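Local coordinates for protein PrgA (Enterococcus faecalis, PDB 6Z9K) that provides surface exclusion that protects its host against unwanted conjugation, as a cell-wall-anchored protein whose CAP domain is the part described here, at residues I167-M170 against L171-L175; E56-K59 against D60-W63; I103-A106 against W107-K111. All coordinates share one frame; numbering follows the deposited sequence.

Contact 1 of 3, residues I167-M170 against L171-L175; sequences IRKM and LVNML
M170 and M174, one turn apart on the helix 160-176, run side by side and point the same way, yet they are shaped very differently. M174 is stretched out, and its terminal CE lies 3.9 Å from M170 CG, with M174 SD 4.1 Å from that same carbon. M170 sets out with CG anti to its own backbone nitrogen (chi1 176°) but then folds at the last torsion (chi3 -5°), so that CE almost eclipses CB. This is an unusual and probably strained shape for a thioether. Three residues earlier in the chain a looser apolar pair forms, I167 CG2 to L171 CD1 at 4.3 Å.

Elsewhere round the helix the contacts involve polar groups. V172 CG2 lies over one face of the R168 guanidinium, 4.1 Å from NH1, and touches R168 O at 3.2 Å. That guanidinium is bound by three backbone carbonyls, those of K14, G15 and N46, which fix its rotation and pair a buried charge with oxygens. N173 places ND2 4.0 Å from CG of the extended K169, while ND2 itself bonds to the hydroxyl of Y150. Beneath these side chains, routine i to i+4 bonds repeat, among them M174 N to M170 O at 3.0 Å.

This is a largely buried helix packed against a sheet: I167, M170 and L171 rest on I212 and I214 of strand 211-217, and M174 reaches H185, so this face of the helix borders the magnesium site that H185 and L146 form in the CAP domain.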
ATOM      1  N   ILE A 167      -0.637   4.572   6.303  1.00 16.19           N
ATOM      2  CA  ILE A 167      -0.800   3.904   4.991  1.00 15.75           C
ATOM      3  C   ILE A 167      -1.392   4.888   3.996  1.00 14.88           C
ATOM      4  O   ILE A 167      -0.887   4.958   2.841  1.00 14.99           O
ATOM      5  CB  ILE A 167      -1.587   2.593   5.120  1.00 15.48           C
ATOM      6  CG1 ILE A 167      -0.747   1.539   5.838  1.00 15.98           C
ATOM      7  CG2 ILE A 167      -2.079   2.169   3.746  1.00 15.66           C
ATOM      8  CD1 ILE A 167      -1.534   0.360   6.284  1.00 16.69           C
ATOM      9  N   ARG A 168      -2.417   5.637   4.374  1.00 15.46           N
ATOM     10  CA  ARG A 168      -2.991   6.554   3.372  1.00 15.44           C
ATOM     11  C   ARG A 168      -1.939   7.613   3.019  1.00 15.78           C
ATOM     12  O   ARG A 168      -1.858   7.977   1.855  1.00 16.30           O
ATOM     13  CB  ARG A 168      -4.275   7.185   3.891  1.00 17.11           C
ATOM     14  CG  ARG A 168      -4.977   7.996   2.808  1.00 16.68           C
ATOM     15  CD  ARG A 168      -6.167   8.735   3.413  1.00 17.58           C
ATOM     16  NE  ARG A 168      -6.957   9.435   2.406  1.00 17.98           N
ATOM     17  CZ  ARG A 168      -6.762  10.677   1.978  1.00 18.15           C
ATOM     18  NH1 ARG A 168      -5.816  11.430   2.461  1.00 18.36           N
ATOM     19  NH2 ARG A 168      -7.571  11.199   1.069  1.00 19.31           N
ATOM     20  N   LYS A 169      -1.198   8.148   3.973  1.00 16.38           N
ATOM     21  CA  LYS A 169      -0.185   9.207   3.740  1.00 18.38           C
ATOM     22  C   LYS A 169       0.876   8.628   2.808  1.00 17.97           C
ATOM     23  O   LYS A 169       1.313   9.310   1.881  1.00 17.91           O
ATOM     24  CB  LYS A 169       0.442   9.689   5.060  1.00 20.78           C
ATOM     25  CG  LYS A 169       1.341  10.897   4.866  1.00 23.44           C
ATOM     26  CD  LYS A 169       1.781  11.471   6.183  1.00 27.56           C
ATOM     27  CE  LYS A 169       3.007  12.353   6.043  1.00 32.09           C
ATOM     28  NZ  LYS A 169       3.655  12.608   7.372  1.00 34.62           N
ATOM     29  N   MET A 170       1.300   7.392   3.067  1.00 17.58           N
ATOM     30  CA  MET A 170       2.276   6.703   2.190  1.00 17.83           C
ATOM     31  C   MET A 170       1.751   6.596   0.761  1.00 17.47           C
ATOM     32  O   MET A 170       2.489   6.926  -0.181  1.00 16.07           O
ATOM     33  CB  MET A 170       2.610   5.317   2.765  1.00 19.20           C
ATOM     34  CG  MET A 170       3.512   4.523   1.885  1.00 21.08           C
ATOM     35  SD  MET A 170       3.671   2.847   2.532  1.00 23.14           S
ATOM     36  CE  MET A 170       2.740   3.020   4.038  1.00 30.76           C
ATOM     37  N   LEU A 171       0.505   6.189   0.561  1.00 16.27           N
ATOM     38  CA  LEU A 171      -0.021   6.089  -0.819  1.00 15.79           C
ATOM     39  C   LEU A 171      -0.078   7.470  -1.452  1.00 15.65           C
ATOM     40  O   LEU A 171       0.234   7.574  -2.627  1.00 15.09           O
ATOM     41  CB  LEU A 171      -1.407   5.428  -0.800  1.00 16.27           C
ATOM     42  CG  LEU A 171      -1.429   3.944  -0.416  1.00 16.77           C
ATOM     43  CD1 LEU A 171      -2.858   3.443  -0.240  1.00 17.53           C
ATOM     44  CD2 LEU A 171      -0.660   3.108  -1.427  1.00 16.70           C
ATOM     45  N   VAL A 172      -0.512   8.485  -0.710  1.00 15.95           N
ATOM     46  CA  VAL A 172      -0.629   9.873  -1.246  1.00 16.54           C
ATOM     47  C   VAL A 172       0.756  10.295  -1.708  1.00 17.09           C
ATOM     48  O   VAL A 172       0.882  10.882  -2.791  1.00 17.39           O
ATOM     49  CB  VAL A 172      -1.241  10.813  -0.205  1.00 17.49           C
ATOM     50  CG1 VAL A 172      -1.042  12.264  -0.497  1.00 17.54           C
ATOM     51  CG2 VAL A 172      -2.714  10.490   0.005  1.00 17.42           C
ATOM     52  N   ASN A 173       1.755  10.022  -0.896  1.00 17.20           N
ATOM     53  CA  ASN A 173       3.132  10.469  -1.203  1.00 18.77           C
ATOM     54  C   ASN A 173       3.680   9.713  -2.405  1.00 16.74           C
ATOM     55  O   ASN A 173       4.421  10.365  -3.203  1.00 18.32           O
ATOM     56  CB  ASN A 173       4.026  10.322   0.031  1.00 19.14           C
ATOM     57  CG  ASN A 173       3.803  11.424   1.041  1.00 20.93           C
ATOM     58  OD1 ASN A 173       3.158  12.446   0.766  1.00 21.45           O
ATOM     59  ND2 ASN A 173       4.361  11.189   2.229  1.00 22.21           N
ATOM     60  N   MET A 174       3.337   8.452  -2.565  1.00 16.04           N
ATOM     61  CA  MET A 174       3.826   7.663  -3.690  1.00 16.30           C
ATOM     62  C   MET A 174       3.086   8.053  -4.973  1.00 17.37           C
ATOM     63  O   MET A 174       3.714   8.072  -6.012  1.00 17.52           O
ATOM     64  CB  MET A 174       3.691   6.179  -3.419  1.00 17.23           C
ATOM     65  CG  MET A 174       4.710   5.722  -2.390  1.00 18.11           C
ATOM     66  SD  MET A 174       4.506   3.951  -2.015  1.00 20.99           S
ATOM     67  CE  MET A 174       5.990   3.688  -1.052  1.00 21.20           C
ATOM     68  N   LEU A 175       1.790   8.359  -4.886  1.00 17.37           N
ATOM     69  CA  LEU A 175       1.028   8.737  -6.108  1.00 17.60           C
ATOM     70  C   LEU A 175       1.345  10.174  -6.534  1.00 18.43           C
ATOM     71  O   LEU A 175       1.265  10.422  -7.746  1.00 18.45           O
ATOM     72  CB  LEU A 175      -0.461   8.591  -5.824  1.00 17.70           C
ATOM     73  CG  LEU A 175      -0.914   7.178  -5.551  1.00 17.83           C
ATOM     74  CD1 LEU A 175      -2.355   7.174  -5.057  1.00 18.80           C
ATOM     75  CD2 LEU A 175      -0.818   6.318  -6.777  1.00 19.39           C
TER

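Contact 2 of 3, residues E56-K59 against D60-W63; sequences EKNK and DVMW
K57 O receives the amide of D60 at 3.1 Å, and with this bond the backbone leaves the helix 53-57 through tight turns. The donor stands above the carbonyl plane, 54° out of it, with a C=O...N angle of 122°, so the bond is made far from the carbonyl axis, as happens when a chain closes over three residues and not four. The backbone angles of N58 and K59 make the segment K57-D60 a type I turn. One residue on, V61 N to N58 O at 3.3 Å repeats the pattern as a weak bond, again round a type I turn, after which V61 opens into an extended conformation and the strand 62-64 begins.

The side chains fan out from this bend. V61 and N58 lie alongside each other, pointing the same way, with V61 CG2 4.1 Å from N58 OD1 and 3.7 Å from K57 O; the methyl thus packs against both the amide and the turn's backbone. D60 carries its OD1 to 3.4 Å from K59 O, a meeting of two acceptors. K59 runs back beside the helix with its chain extended beyond CG, and NZ forms a salt bridge with E56 OE1 at 2.8 Å, on the syn side of the carboxylate. M62, whose CB points away from the bend, brings only its SD near it, 4.2 Å from K59 O.

The bend sits at the start of helix 160-176. N58 and V61 share backbone bonds with Y161 and K160, the K59 ammonium makes a cation-pi contact with Y161, and W63, bonded to V158 of the antiparallel partner strand 157-159, wedges its indole against helix 160-176 and helix 70-90.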
ATOM      1  N   GLU A  56     -12.015   7.533  15.770  1.00 44.26           N
ATOM      2  CA  GLU A  56     -11.593   8.029  17.106  1.00 44.90           C
ATOM      3  C   GLU A  56     -11.399   6.826  18.037  1.00 43.47           C
ATOM      4  O   GLU A  56     -10.391   6.821  18.762  1.00 43.61           O
ATOM      5  CB  GLU A  56     -12.590   9.073  17.612  1.00 47.15           C
ATOM      6  CG  GLU A  56     -12.641  10.303  16.721  1.00 48.72           C
ATOM      7  CD  GLU A  56     -11.414  11.210  16.773  1.00 50.03           C
ATOM      8  OE1 GLU A  56     -10.485  10.900  17.558  1.00 49.30           O
ATOM      9  OE2 GLU A  56     -11.398  12.248  16.044  1.00 53.21           O
ATOM     10  N   LYS A  57     -12.285   5.824  17.974  1.00 43.03           N
ATOM     11  CA  LYS A  57     -12.197   4.567  18.773  1.00 45.39           C
ATOM     12  C   LYS A  57     -10.991   3.736  18.342  1.00 42.07           C
ATOM     13  O   LYS A  57     -10.414   3.052  19.178  1.00 41.02           O
ATOM     14  CB  LYS A  57     -13.468   3.726  18.621  1.00 49.81           C
ATOM     15  CG  LYS A  57     -14.741   4.471  19.003  1.00 54.26           C
ATOM     16  CD  LYS A  57     -16.007   3.636  19.029  1.00 58.23           C
ATOM     17  CE  LYS A  57     -17.159   4.410  19.647  1.00 63.15           C
ATOM     18  NZ  LYS A  57     -18.450   3.692  19.525  1.00 67.08           N
ATOM     19  N   ASN A  58     -10.632   3.769  17.062  1.00 39.13           N
ATOM     20  CA  ASN A  58      -9.457   3.019  16.550  1.00 36.70           C
ATOM     21  C   ASN A  58      -8.181   3.577  17.194  1.00 34.41           C
ATOM     22  O   ASN A  58      -7.147   2.924  17.085  1.00 35.27           O
ATOM     23  CB  ASN A  58      -9.424   3.066  15.023  1.00 36.19           C
ATOM     24  CG  ASN A  58     -10.412   2.110  14.391  1.00 36.40           C
ATOM     25  OD1 ASN A  58     -10.954   1.250  15.068  1.00 41.73           O
ATOM     26  ND2 ASN A  58     -10.630   2.220  13.098  1.00 36.20           N
ATOM     27  N   LYS A  59      -8.231   4.751  17.812  1.00 35.95           N
ATOM     28  CA  LYS A  59      -7.030   5.376  18.426  1.00 36.90           C
ATOM     29  C   LYS A  59      -6.652   4.618  19.699  1.00 39.80           C
ATOM     30  O   LYS A  59      -5.532   4.811  20.137  1.00 38.30           O
ATOM     31  CB  LYS A  59      -7.248   6.856  18.735  1.00 39.62           C
ATOM     32  CG  LYS A  59      -7.159   7.774  17.538  1.00 39.09           C
ATOM     33  CD  LYS A  59      -7.280   9.238  17.893  1.00 41.35           C
ATOM     34  CE  LYS A  59      -7.303  10.151  16.687  1.00 41.56           C
ATOM     35  NZ  LYS A  59      -7.775  11.517  17.036  1.00 42.02           N
ATOM     36  N   ASP A  60      -7.569   3.812  20.245  1.00 43.27           N
ATOM     37  CA  ASP A  60      -7.365   2.990  21.472  1.00 45.47           C
ATOM     38  C   ASP A  60      -7.372   1.508  21.106  1.00 45.05           C
ATOM     39  O   ASP A  60      -7.329   0.653  22.034  1.00 43.17           O
ATOM     40  CB  ASP A  60      -8.409   3.347  22.533  1.00 49.99           C
ATOM     41  CG  ASP A  60      -8.250   4.761  23.063  1.00 53.60           C
ATOM     42  OD1 ASP A  60      -7.090   5.214  23.162  1.00 56.13           O
ATOM     43  OD2 ASP A  60      -9.285   5.422  23.347  1.00 58.36           O
ATOM     44  N   VAL A  61      -7.374   1.172  19.817  1.00 42.17           N
ATOM     45  CA  VAL A  61      -7.132  -0.237  19.391  1.00 40.85           C
ATOM     46  C   VAL A  61      -5.635  -0.395  19.103  1.00 39.54           C
ATOM     47  O   VAL A  61      -5.151   0.137  18.083  1.00 38.95           O
ATOM     48  CB  VAL A  61      -8.007  -0.658  18.198  1.00 40.21           C
ATOM     49  CG1 VAL A  61      -7.762  -2.112  17.826  1.00 40.22           C
ATOM     50  CG2 VAL A  61      -9.481  -0.432  18.474  1.00 42.84           C
ATOM     51  N   MET A  62      -4.901  -1.093  19.967  1.00 37.54           N
ATOM     52  CA  MET A  62      -3.436  -1.200  19.841  1.00 36.74           C
ATOM     53  C   MET A  62      -3.104  -2.535  19.171  1.00 36.52           C
ATOM     54  O   MET A  62      -3.590  -3.591  19.612  1.00 39.67           O
ATOM     55  CB  MET A  62      -2.736  -1.062  21.196  1.00 39.50           C
ATOM     56  CG  MET A  62      -3.095   0.208  21.932  1.00 39.64           C
ATOM     57  SD  MET A  62      -2.803   1.708  20.930  1.00 41.32           S
ATOM     58  CE  MET A  62      -1.018   1.654  20.795  1.00 37.32           C
ATOM     59  N   TRP A  63      -2.284  -2.482  18.124  1.00 35.13           N
ATOM     60  CA  TRP A  63      -1.808  -3.649  17.358  1.00 33.19           C
ATOM     61  C   TRP A  63      -0.328  -3.885  17.637  1.00 35.43           C
ATOM     62  O   TRP A  63       0.455  -2.942  17.579  1.00 35.72           O
ATOM     63  CB  TRP A  63      -2.041  -3.389  15.861  1.00 31.46           C
ATOM     64  CG  TRP A  63      -3.468  -3.525  15.444  1.00 30.34           C
ATOM     65  CD1 TRP A  63      -4.593  -3.492  16.207  1.00 32.28           C
ATOM     66  CD2 TRP A  63      -3.901  -3.722  14.101  1.00 29.98           C
ATOM     67  NE1 TRP A  63      -5.694  -3.722  15.432  1.00 31.88           N
ATOM     68  CE2 TRP A  63      -5.297  -3.845  14.132  1.00 30.33           C
ATOM     69  CE3 TRP A  63      -3.212  -3.889  12.893  1.00 28.23           C
ATOM     70  CZ2 TRP A  63      -6.031  -4.041  12.969  1.00 30.91           C
ATOM     71  CZ3 TRP A  63      -3.942  -4.048  11.741  1.00 29.00           C
ATOM     72  CH2 TRP A  63      -5.329  -4.151  11.791  1.00 29.83           C
TER

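Contact 3 of 3, residues I103-A106 against W107-K111; sequences IKFA and WDIAK
W107 meets I103, one turn earlier on the helix 100-112, with the pyrrole end of its indole. From CB, which is 3.6 Å from I103 O, the side chain turns with CG beside its own backbone nitrogen (chi1 -76°). This sends the ring outward from the helix, with its CD1 edge facing back to I103. CG keeps 3.7 Å from I103 O, and CD1 comes closest, 3.1 Å from that oxygen, which lies at the ring edge near its plane, a geometry consistent with a weak C-H...O contact added to the backbone bond from W107 N to I103 O. CD1 also touches I103 CG2 at 3.7 Å, and NE1 brushes the same methyl. Beyond these atoms the indole leaves the helix, packing against S200 and L201 and making a cation-pi contact with K73.

On another side K104, bent at its final torsion (chi4 -63°), turns NZ to D108 OD2 in a salt bridge of 3.2 Å, on the syn side of the carboxylate and 18° out of its plane. N132 bonds to both partners, its OD1 taking K104 NZ and its ND2 giving to OD2, so an amide fastens the pair to helix 122-132. F105 passes CE1 3.6 Å from I109 CD1 at an oblique angle, while its ring stacks on F134 and meets Y143 edge-to-face.

F105, A106 and I109 rest on I215 of strand 211-217, and I109 also touches helix 122-132. The helix thus packs on the sheet with helix 122-132 beside it, consistent with one helical layer of the alpha-beta-alpha sandwich of CAP domains.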
ATOM      1  N   ILE A 103      -0.992 -12.294   1.509  1.00 16.03           N
ATOM      2  CA  ILE A 103      -0.693 -11.960   2.935  1.00 16.14           C
ATOM      3  C   ILE A 103       0.552 -12.729   3.377  1.00 15.49           C
ATOM      4  O   ILE A 103       1.470 -12.145   3.934  1.00 15.43           O
ATOM      5  CB  ILE A 103      -1.918 -12.246   3.789  1.00 17.57           C
ATOM      6  CG1 ILE A 103      -3.037 -11.284   3.400  1.00 18.67           C
ATOM      7  CG2 ILE A 103      -1.606 -12.140   5.272  1.00 18.73           C
ATOM      8  CD1 ILE A 103      -4.362 -11.669   4.051  1.00 19.24           C
ATOM      9  N   LYS A 104       0.588 -14.019   3.125  1.00 16.13           N
ATOM     10  CA  LYS A 104       1.717 -14.859   3.605  1.00 17.47           C
ATOM     11  C   LYS A 104       2.987 -14.378   2.933  1.00 16.72           C
ATOM     12  O   LYS A 104       4.027 -14.318   3.611  1.00 17.03           O
ATOM     13  CB  LYS A 104       1.497 -16.354   3.331  1.00 18.94           C
ATOM     14  CG  LYS A 104       2.634 -17.255   3.808  1.00 21.56           C
ATOM     15  CD  LYS A 104       2.343 -18.692   3.551  1.00 25.89           C
ATOM     16  CE  LYS A 104       3.505 -19.616   3.830  1.00 28.62           C
ATOM     17  NZ  LYS A 104       4.687 -19.365   2.958  1.00 28.79           N
ATOM     18  N   PHE A 105       2.940 -14.075   1.648  1.00 15.60           N
ATOM     19  CA  PHE A 105       4.131 -13.636   0.912  1.00 14.77           C
ATOM     20  C   PHE A 105       4.600 -12.335   1.547  1.00 14.51           C
ATOM     21  O   PHE A 105       5.827 -12.185   1.878  1.00 14.18           O
ATOM     22  CB  PHE A 105       3.821 -13.496  -0.575  1.00 15.06           C
ATOM     23  CG  PHE A 105       4.935 -13.059  -1.475  1.00 14.47           C
ATOM     24  CD1 PHE A 105       6.285 -13.200  -1.167  1.00 15.15           C
ATOM     25  CD2 PHE A 105       4.584 -12.561  -2.719  1.00 13.72           C
ATOM     26  CE1 PHE A 105       7.255 -12.839  -2.075  1.00 14.80           C
ATOM     27  CE2 PHE A 105       5.560 -12.182  -3.609  1.00 14.87           C
ATOM     28  CZ  PHE A 105       6.881 -12.311  -3.289  1.00 14.79           C
ATOM     29  N   ALA A 106       3.686 -11.378   1.727  1.00 13.77           N
ATOM     30  CA  ALA A 106       4.090 -10.080   2.309  1.00 13.64           C
ATOM     31  C   ALA A 106       4.736 -10.244   3.699  1.00 13.24           C
ATOM     32  O   ALA A 106       5.776  -9.593   4.000  1.00 13.36           O
ATOM     33  CB  ALA A 106       2.897  -9.160   2.421  1.00 13.01           C
ATOM     34  N   TRP A 107       4.153 -11.094   4.559  1.00 14.39           N
ATOM     35  CA  TRP A 107       4.653 -11.243   5.946  1.00 14.77           C
ATOM     36  C   TRP A 107       5.985 -12.000   5.929  1.00 14.94           C
ATOM     37  O   TRP A 107       6.812 -11.741   6.838  1.00 14.95           O
ATOM     38  CB  TRP A 107       3.562 -11.816   6.860  1.00 15.90           C
ATOM     39  CG  TRP A 107       2.585 -10.725   7.177  1.00 16.77           C
ATOM     40  CD1 TRP A 107       1.405 -10.473   6.523  1.00 16.95           C
ATOM     41  CD2 TRP A 107       2.744  -9.667   8.141  1.00 17.76           C
ATOM     42  NE1 TRP A 107       0.797  -9.365   7.059  1.00 18.66           N
ATOM     43  CE2 TRP A 107       1.608  -8.840   8.039  1.00 18.02           C
ATOM     44  CE3 TRP A 107       3.710  -9.357   9.102  1.00 19.99           C
ATOM     45  CZ2 TRP A 107       1.421  -7.729   8.873  1.00 18.72           C
ATOM     46  CZ3 TRP A 107       3.539  -8.242   9.896  1.00 20.16           C
ATOM     47  CH2 TRP A 107       2.396  -7.457   9.798  1.00 19.96           C
ATOM     48  N   ASP A 108       6.201 -12.908   4.975  1.00 15.33           N
ATOM     49  CA  ASP A 108       7.527 -13.539   4.819  1.00 15.69           C
ATOM     50  C   ASP A 108       8.564 -12.464   4.454  1.00 15.02           C
ATOM     51  O   ASP A 108       9.689 -12.478   5.041  1.00 14.93           O
ATOM     52  CB  ASP A 108       7.480 -14.725   3.879  1.00 15.92           C
ATOM     53  CG  ASP A 108       6.862 -15.970   4.460  1.00 18.00           C
ATOM     54  OD1 ASP A 108       6.556 -15.983   5.697  1.00 17.46           O
ATOM     55  OD2 ASP A 108       6.659 -16.906   3.672  1.00 18.27           O
ATOM     56  N   ILE A 109       8.228 -11.567   3.536  1.00 14.36           N
ATOM     57  CA  ILE A 109       9.193 -10.477   3.186  1.00 14.56           C
ATOM     58  C   ILE A 109       9.511  -9.702   4.464  1.00 14.57           C
ATOM     59  O   ILE A 109      10.647  -9.371   4.723  1.00 15.41           O
ATOM     60  CB  ILE A 109       8.683  -9.617   2.031  1.00 13.90           C
ATOM     61  CG1 ILE A 109       8.656 -10.391   0.699  1.00 13.71           C
ATOM     62  CG2 ILE A 109       9.475  -8.295   1.951  1.00 14.91           C
ATOM     63  CD1 ILE A 109       8.047  -9.665  -0.466  1.00 13.75           C
ATOM     64  N   ALA A 110       8.497  -9.368   5.249  1.00 14.74           N
ATOM     65  CA  ALA A 110       8.665  -8.521   6.450  1.00 15.46           C
ATOM     66  C   ALA A 110       9.572  -9.254   7.445  1.00 16.93           C
ATOM     67  O   ALA A 110      10.572  -8.634   7.936  1.00 17.86           O
ATOM     68  CB  ALA A 110       7.281  -8.167   6.989  1.00 16.00           C
ATOM     69  N   LYS A 111       9.297 -10.521   7.702  1.00 17.84           N
ATOM     70  CA  LYS A 111      10.062 -11.358   8.657  1.00 19.11           C
ATOM     71  C   LYS A 111      11.544 -11.440   8.244  1.00 17.85           C
ATOM     72  O   LYS A 111      12.442 -11.336   9.102  1.00 18.10           O
ATOM     73  CB  LYS A 111       9.473 -12.771   8.644  1.00 22.76           C
ATOM     74  CG  LYS A 111      10.080 -13.700   9.656  1.00 27.64           C
ATOM     75  CD  LYS A 111       9.262 -14.949   9.836  1.00 31.08           C
ATOM     76  CE  LYS A 111       9.258 -15.890   8.659  1.00 31.16           C
ATOM     77  NZ  LYS A 111       9.085 -17.272   9.158  1.00 33.79           N
TER

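From the N terminus the chain reaches contact 2 first, then contact 3, then contact 1. The three follow in series, so none nests within or crosses another, and each is closed locally: contacts 1 and 3 are turns inside a single helix, whereas contact 2 is a bend joining a helix to a strand. The longer ties come from their surroundings. Contact 2 meets the beginning of helix 160-176, the same helix that carries contact 1 further along. Contacts 1 and 3, with centres about 20 Å apart, both pack on strand 211-217, through different residues of that strand, and thereby join helices 160-176 and 100-112 to one central sheet.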